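Local coordinates for protein aminotransferase class-III (Ochrobactrum anthropi, PDB 5GHG) that probably transfers amino groups between amines and ketones or aldehydes as an omega-transaminase, using a pyridoxal phosphate cofactor caught here in its aminated form, at residues P397-L409 with S416-P428. The protein carries 1 engineered substitution. Residues are numbered along the deposited sequence; the frame is centred on the assembly and turned at random.
Sequences PTGALGAKANAVL and SRAMGDTLAFCPP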
ATOM      1  N   PRO B 397      14.706 -13.422 -27.306  1.00 15.60           N
ATOM      2  CA  PRO B 397      15.445 -12.303 -26.720  1.00 20.40           C
ATOM      3  C   PRO B 397      16.006 -12.680 -25.345  1.00 18.05           C
ATOM      4  O   PRO B 397      15.726 -13.778 -24.839  1.00 15.15           O
ATOM      5  CB  PRO B 397      14.370 -11.231 -26.578  1.00 20.63           C
ATOM      6  CG  PRO B 397      13.145 -12.026 -26.237  1.00 15.50           C
ATOM      7  CD  PRO B 397      13.263 -13.317 -27.020  1.00 17.89           C
ATOM      8  N   THR B 398      16.780 -11.780 -24.748  1.00 17.92           N
ATOM      9  CA  THR B 398      17.214 -11.964 -23.370  1.00 13.53           C
ATOM     10  C   THR B 398      15.990 -12.168 -22.486  1.00 11.38           C
ATOM     11  O   THR B 398      15.003 -11.445 -22.603  1.00  8.66           O
ATOM     12  CB  THR B 398      18.037 -10.758 -22.908  1.00 15.14           C
ATOM     13  OG1 THR B 398      19.296 -10.786 -23.588  1.00 17.42           O
ATOM     14  CG2 THR B 398      18.292 -10.827 -21.402  1.00 18.62           C
ATOM     15  N   GLY B 399      16.040 -13.188 -21.629  1.00 12.07           N
ATOM     16  CA  GLY B 399      14.908 -13.595 -20.826  1.00 10.58           C
ATOM     17  C   GLY B 399      14.311 -14.919 -21.263  1.00  9.55           C
ATOM     18  O   GLY B 399      13.693 -15.611 -20.445  1.00  9.26           O
ATOM     19  N   ALA B 400      14.491 -15.296 -22.531  1.00  9.28           N
ATOM     20  CA  ALA B 400      13.943 -16.558 -22.996  1.00 10.79           C
ATOM     21  C   ALA B 400      14.633 -17.747 -22.309  1.00  8.77           C
ATOM     22  O   ALA B 400      13.982 -18.734 -21.947  1.00  7.44           O
ATOM     23  CB  ALA B 400      14.066 -16.669 -24.513  1.00 10.68           C
ATOM     24  N   LEU B 401      15.955 -17.674 -22.141  1.00  7.00           N
ATOM     25  CA  LEU B 401      16.668 -18.773 -21.518  1.00  5.84           C
ATOM     26  C   LEU B 401      16.264 -18.918 -20.044  1.00  6.15           C
ATOM     27  O   LEU B 401      16.004 -20.035 -19.572  1.00  6.78           O
ATOM     28  CB  LEU B 401      18.176 -18.576 -21.668  1.00  7.03           C
ATOM     29  CG  LEU B 401      19.162 -19.619 -21.177  1.00  8.48           C
ATOM     30  CD1 LEU B 401      18.891 -20.975 -21.826  1.00 10.40           C
ATOM     31  CD2 LEU B 401      20.594 -19.150 -21.488  1.00  7.89           C
ATOM     32  N   GLY B 402      16.160 -17.803 -19.330  1.00  7.35           N
ATOM     33  CA  GLY B 402      15.674 -17.848 -17.957  1.00  6.87           C
ATOM     34  C   GLY B 402      14.272 -18.413 -17.831  1.00  6.46           C
ATOM     35  O   GLY B 402      14.002 -19.229 -16.948  1.00  5.94           O
ATOM     36  N   ALA B 403      13.365 -17.991 -18.704  1.00  7.35           N
ATOM     37  CA  ALA B 403      12.006 -18.525 -18.674  1.00 10.43           C
ATOM     38  C   ALA B 403      11.988 -20.023 -18.967  1.00 10.16           C
ATOM     39  O   ALA B 403      11.259 -20.786 -18.311  1.00  6.22           O
ATOM     40  CB  ALA B 403      11.109 -17.780 -19.672  1.00  9.81           C
ATOM     41  N   LYS B 404      12.776 -20.460 -19.947  1.00  7.43           N
ATOM     42  CA  LYS B 404      12.856 -21.875 -20.275  1.00  9.08           C
ATOM     43  C   LYS B 404      13.321 -22.701 -19.088  1.00  8.17           C
ATOM     44  O   LYS B 404      12.694 -23.714 -18.730  1.00  6.46           O
ATOM     45  CB  LYS B 404      13.790 -22.073 -21.473  1.00 11.13           C
ATOM     46  CG  LYS B 404      13.842 -23.477 -22.059  1.00 17.21           C
ATOM     47  CD  LYS B 404      14.686 -23.461 -23.346  1.00 17.84           C
ATOM     48  CE  LYS B 404      14.874 -24.856 -23.946  1.00 24.63           C
ATOM     49  NZ  LYS B 404      13.611 -25.347 -24.533  1.00 22.53           N
ATOM     50  N   ALA B 405      14.406 -22.275 -18.438  1.00  5.85           N
ATOM     51  CA  ALA B 405      14.977 -23.064 -17.345  1.00  5.81           C
ATOM     52  C   ALA B 405      14.074 -23.026 -16.102  1.00  5.25           C
ATOM     53  O   ALA B 405      13.927 -24.037 -15.409  1.00  7.75           O
ATOM     54  CB  ALA B 405      16.382 -22.567 -17.019  1.00  6.03           C
ATOM     55  N   ASN B 406      13.448 -21.880 -15.833  1.00  5.41           N
ATOM     56  CA  ASN B 406      12.556 -21.750 -14.686  1.00  4.52           C
ATOM     57  C   ASN B 406      11.361 -22.698 -14.808  1.00  4.91           C
ATOM     58  O   ASN B 406      10.929 -23.291 -13.824  1.00  4.53           O
ATOM     59  CB  ASN B 406      12.078 -20.309 -14.571  1.00  5.03           C
ATOM     60  CG  ASN B 406      11.502 -19.975 -13.192  1.00  8.09           C
ATOM     61  OD1 ASN B 406      12.015 -20.426 -12.180  1.00 10.13           O
ATOM     62  ND2 ASN B 406      10.470 -19.171 -13.165  1.00 11.66           N
ATOM     63  N   ALA B 407      10.820 -22.841 -16.023  1.00  4.58           N
ATOM     64  CA  ALA B 407       9.714 -23.773 -16.239  1.00  6.44           C
ATOM     65  C   ALA B 407      10.136 -25.219 -15.979  1.00  6.21           C
ATOM     66  O   ALA B 407       9.381 -26.001 -15.390  1.00  5.48           O
ATOM     67  CB  ALA B 407       9.163 -23.612 -17.653  1.00  7.23           C
ATOM     68  N   VAL B 408      11.336 -25.594 -16.421  1.00  4.95           N
ATOM     69  CA  VAL B 408      11.826 -26.944 -16.169  1.00  5.82           C
ATOM     70  C   VAL B 408      12.073 -27.157 -14.678  1.00  4.81           C
ATOM     71  O   VAL B 408      11.739 -28.204 -14.116  1.00  3.37           O
ATOM     72  CB  VAL B 408      13.099 -27.220 -16.988  1.00  7.34           C
ATOM     73  CG1 VAL B 408      13.729 -28.541 -16.532  1.00  6.50           C
ATOM     74  CG2 VAL B 408      12.774 -27.279 -18.453  1.00  7.71           C
ATOM     75  N   LEU B 409      12.651 -26.159 -14.013  1.00  3.68           N
ATOM     76  CA  LEU B 409      12.880 -26.275 -12.583  1.00  4.67           C
ATOM     77  C   LEU B 409      11.557 -26.470 -11.828  1.00  5.33           C
ATOM     78  O   LEU B 409      11.488 -27.264 -10.878  1.00  4.52           O
ATOM     79  CB  LEU B 409      13.622 -25.043 -12.075  1.00  4.67           C
ATOM     80  CG  LEU B 409      14.169 -24.995 -10.669  1.00  8.25           C
ATOM     81  CD1 LEU B 409      15.056 -26.183 -10.366  1.00  7.29           C
ATOM     82  CD2 LEU B 409      14.955 -23.695 -10.470  1.00  9.98           C
ATOM     83  N   SER B 416      11.533 -21.199  -8.517  1.00  5.62           N
ATOM     84  CA  SER B 416      12.484 -20.104  -8.513  1.00  8.01           C
ATOM     85  C   SER B 416      11.777 -18.877  -9.096  1.00 10.85           C
ATOM     86  O   SER B 416      10.544 -18.839  -9.189  1.00  9.26           O
ATOM     87  CB  SER B 416      13.743 -20.522  -9.290  1.00  7.82           C
ATOM     88  OG  SER B 416      14.676 -19.462  -9.417  1.00  9.91           O
ATOM     89  N   ARG B 417      12.556 -17.870  -9.469  1.00 10.77           N
ATOM     90  CA  ARG B 417      12.035 -16.680 -10.134  1.00 14.78           C
ATOM     91  C   ARG B 417      13.036 -16.299 -11.210  1.00 11.43           C
ATOM     92  O   ARG B 417      14.237 -16.238 -10.946  1.00 12.11           O
ATOM     93  CB  ARG B 417      11.858 -15.522  -9.132  1.00 15.46           C
ATOM     94  CG  ARG B 417      11.173 -14.285  -9.706  1.00 21.36           C
ATOM     95  CD  ARG B 417      10.407 -13.549  -8.600  1.00 29.87           C
ATOM     96  NE  ARG B 417       9.472 -12.560  -9.130  1.00 37.70           N
ATOM     97  CZ  ARG B 417       8.218 -12.822  -9.497  1.00 35.35           C
ATOM     98  NH1 ARG B 417       7.460 -11.847  -9.984  1.00 31.09           N
ATOM     99  NH2 ARG B 417       7.723 -14.052  -9.383  1.00 31.68           N
ATOM    100  N   ALA B 418      12.557 -16.095 -12.427  1.00  7.55           N
ATOM    101  CA  ALA B 418      13.421 -15.706 -13.529  1.00 11.25           C
ATOM    102  C   ALA B 418      13.419 -14.186 -13.588  1.00 14.39           C
ATOM    103  O   ALA B 418      12.377 -13.567 -13.864  1.00 15.55           O
ATOM    104  CB  ALA B 418      12.945 -16.299 -14.854  1.00 12.86           C
ATOM    105  N   MET B 419      14.566 -13.584 -13.323  1.00  9.29           N
ATOM    106  CA  MET B 419      14.728 -12.141 -13.499  1.00  9.76           C
ATOM    107  C   MET B 419      15.546 -11.982 -14.774  1.00  9.00           C
ATOM    108  O   MET B 419      16.785 -12.032 -14.761  1.00  9.38           O
ATOM    109  CB  MET B 419      15.397 -11.538 -12.273  1.00 12.12           C
ATOM    110  CG  MET B 419      14.701 -12.002 -10.991  1.00 13.43           C
ATOM    111  SD  MET B 419      15.647 -11.756  -9.482  1.00 23.78           S
ATOM    112  CE  MET B 419      14.679 -10.488  -8.742  1.00 36.66           C
ATOM    113  N   GLY B 420      14.855 -11.819 -15.898  1.00  8.18           N
ATOM    114  CA  GLY B 420      15.534 -11.950 -17.165  1.00  7.42           C
ATOM    115  C   GLY B 420      16.103 -13.367 -17.269  1.00  8.54           C
ATOM    116  O   GLY B 420      15.383 -14.352 -17.111  1.00  8.74           O
ATOM    117  N   ASP B 421      17.400 -13.483 -17.535  1.00  7.21           N
ATOM    118  CA  ASP B 421      18.039 -14.788 -17.626  1.00  5.98           C
ATOM    119  C   ASP B 421      18.723 -15.206 -16.329  1.00  5.57           C
ATOM    120  O   ASP B 421      19.498 -16.157 -16.325  1.00  4.95           O
ATOM    121  CB  ASP B 421      19.031 -14.816 -18.802  1.00  7.69           C
ATOM    122  CG  ASP B 421      18.327 -14.836 -20.152  1.00 10.29           C
ATOM    123  OD1 ASP B 421      17.153 -15.274 -20.183  1.00  8.85           O
ATOM    124  OD2 ASP B 421      18.918 -14.425 -21.165  1.00 11.86           O
ATOM    125  N   THR B 422      18.430 -14.536 -15.219  1.00  4.53           N
ATOM    126  CA  THR B 422      18.936 -14.923 -13.916  1.00  4.62           C
ATOM    127  C   THR B 422      17.864 -15.688 -13.154  1.00  4.98           C
ATOM    128  O   THR B 422      16.737 -15.207 -13.013  1.00  6.06           O
ATOM    129  CB  THR B 422      19.384 -13.691 -13.104  1.00  5.54           C
ATOM    130  OG1 THR B 422      20.437 -13.012 -13.803  1.00  5.54           O
ATOM    131  CG2 THR B 422      19.900 -14.109 -11.719  1.00  3.91           C
ATOM    132  N   LEU B 423      18.209 -16.873 -12.680  1.00  3.13           N
ATOM    133  CA  LEU B 423      17.376 -17.611 -11.727  1.00  4.63           C
ATOM    134  C   LEU B 423      17.802 -17.255 -10.307  1.00  4.32           C
ATOM    135  O   LEU B 423      18.984 -17.336  -9.974  1.00  4.84           O
ATOM    136  CB  LEU B 423      17.527 -19.119 -11.925  1.00  3.60           C
ATOM    137  CG  LEU B 423      17.164 -19.669 -13.299  1.00  7.35           C
ATOM    138  CD1 LEU B 423      17.335 -21.181 -13.299  1.00  8.20           C
ATOM    139  CD2 LEU B 423      15.756 -19.270 -13.666  1.00  7.41           C
ATOM    140  N   ALA B 424      16.837 -16.875  -9.470  1.00  4.08           N
ATOM    141  CA  ALA B 424      17.154 -16.472  -8.101  1.00  5.97           C
ATOM    142  C   ALA B 424      16.806 -17.576  -7.118  1.00  7.36           C
ATOM    143  O   ALA B 424      15.901 -18.382  -7.341  1.00  6.51           O
ATOM    144  CB  ALA B 424      16.415 -15.192  -7.712  1.00  7.33           C
ATOM    145  N   PHE B 425      17.547 -17.610  -6.019  1.00  5.22           N
ATOM    146  CA  PHE B 425      17.300 -18.531  -4.924  1.00  3.69           C
ATOM    147  C   PHE B 425      17.330 -17.721  -3.630  1.00  6.60           C
ATOM    148  O   PHE B 425      18.287 -16.991  -3.370  1.00  6.05           O
ATOM    149  CB  PHE B 425      18.314 -19.659  -4.933  1.00  6.88           C
ATOM    150  CG  PHE B 425      18.240 -20.473  -6.181  1.00  9.42           C
ATOM    151  CD1 PHE B 425      17.428 -21.588  -6.247  1.00  8.80           C
ATOM    152  CD2 PHE B 425      18.904 -20.055  -7.329  1.00  6.80           C
ATOM    153  CE1 PHE B 425      17.317 -22.313  -7.412  1.00 10.75           C
ATOM    154  CE2 PHE B 425      18.790 -20.768  -8.499  1.00  7.82           C
ATOM    155  CZ  PHE B 425      17.997 -21.900  -8.550  1.00 11.40           C
ATOM    156  N   CYS B 426      16.257 -17.822  -2.854  1.00  3.88           N
ATOM    157  CA  CYS B 426      16.100 -17.050  -1.631  1.00  3.56           C
ATOM    158  C   CYS B 426      15.169 -17.832  -0.710  1.00  3.49           C
ATOM    159  O   CYS B 426      14.040 -17.410  -0.429  1.00  2.92           O
ATOM    160  CB  CYS B 426      15.534 -15.662  -1.959  1.00  6.88           C
ATOM    161  SG  CYS B 426      15.330 -14.530  -0.585  1.00  8.89           S
ATOM    162  N   PRO B 427      15.606 -19.005  -0.255  1.00  2.88           N
ATOM    163  CA  PRO B 427      14.690 -19.927   0.436  1.00  2.91           C
ATOM    164  C   PRO B 427      14.438 -19.506   1.873  1.00  3.29           C
ATOM    165  O   PRO B 427      15.143 -18.638   2.412  1.00  2.42           O
ATOM    166  CB  PRO B 427      15.423 -21.271   0.353  1.00  3.40           C
ATOM    167  CG  PRO B 427      16.900 -20.873   0.334  1.00  2.94           C
ATOM    168  CD  PRO B 427      16.920 -19.614  -0.519  1.00  2.92           C
ATOM    169  N   PRO B 428      13.432 -20.092   2.524  1.00  3.02           N
ATOM    170  CA  PRO B 428      13.098 -19.681   3.886  1.00  3.60           C
ATOM    171  C   PRO B 428      14.262 -19.911   4.851  1.00  3.45           C
ATOM    172  O   PRO B 428      15.079 -20.813   4.669  1.00  3.65           O
ATOM    173  CB  PRO B 428      11.884 -20.536   4.236  1.00  3.07           C
ATOM    174  CG  PRO B 428      11.282 -20.900   2.906  1.00  4.98           C
ATOM    175  CD  PRO B 428      12.464 -21.069   1.986  1.00  3.41           C
TER
HETATM  176  O   HOH W   1      12.904 -14.461 -18.011  1.00  9.26           O
HETATM  177  O   HOH W   2      17.740 -15.697 -23.377  1.00  8.77           O
HETATM  178  O   HOH W   3      10.741 -22.560 -10.780  1.00  6.41           O
HETATM  179  O   HOH W   4       8.613 -18.862 -10.874  1.00 14.82           O
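Asp421 has CG anti to its carbonyl carbon (chi1 -72°), which carries the carboxylate from the hairpin turn to the first turn of helix 400-409. Asn406 has CG anti to the backbone N (chi1 -162°), and its amide lies beside strand 417-419. Helix 400-411 packs here on the hairpin of strands 414-419 and 422-425, neighbours in a mixed sheet of this class-III aminotransferase. It runs almost antiparallel to strand 417-419. Asp421 OD1 accepts a nearly straight hydrogen bond from Gly402 N at 2.8 Å (167°) and a weak, bent one from Gly399 N, the N-cap residue. The position of OD1 is less sure, because the model crowds it against Gly399. Water 2 bridges Asp421 OD2 and Leu401 N, accepting from the latter. Gly402 CA packs 3.6 Å from Gly420 O; any side chain at Gly402 would collide with the type II' turn. Water 1 donates to both Gly399 O and Gly420 O.

Farther along, Asn406 reaches Ser416 through water. Water 3 links OD1 to Ser416 N, accepting from the latter; water 4 accepts from ND2 and donates to Ser416 O. Apolar contacts run alongside: Leu423 CD1 meets Ala405 CB at 4.1 Å. Leu409 CD2 touches Ser416 CB at 3.6 Å and approaches the Phe425 ring obliquely, 4.0 Å from CZ. Ser416 OG sits above one face of the Phe425 ring, offset toward its rim, and donates to Ala424 O (2.6 Å).

An alanine in place of Asp421 would probably leave Gly402 N without its acceptor and the helix start less firmly tied to the hairpin. The carboxylate's negative charge at the helix N-terminus is likely to be favoured by the helix dipole.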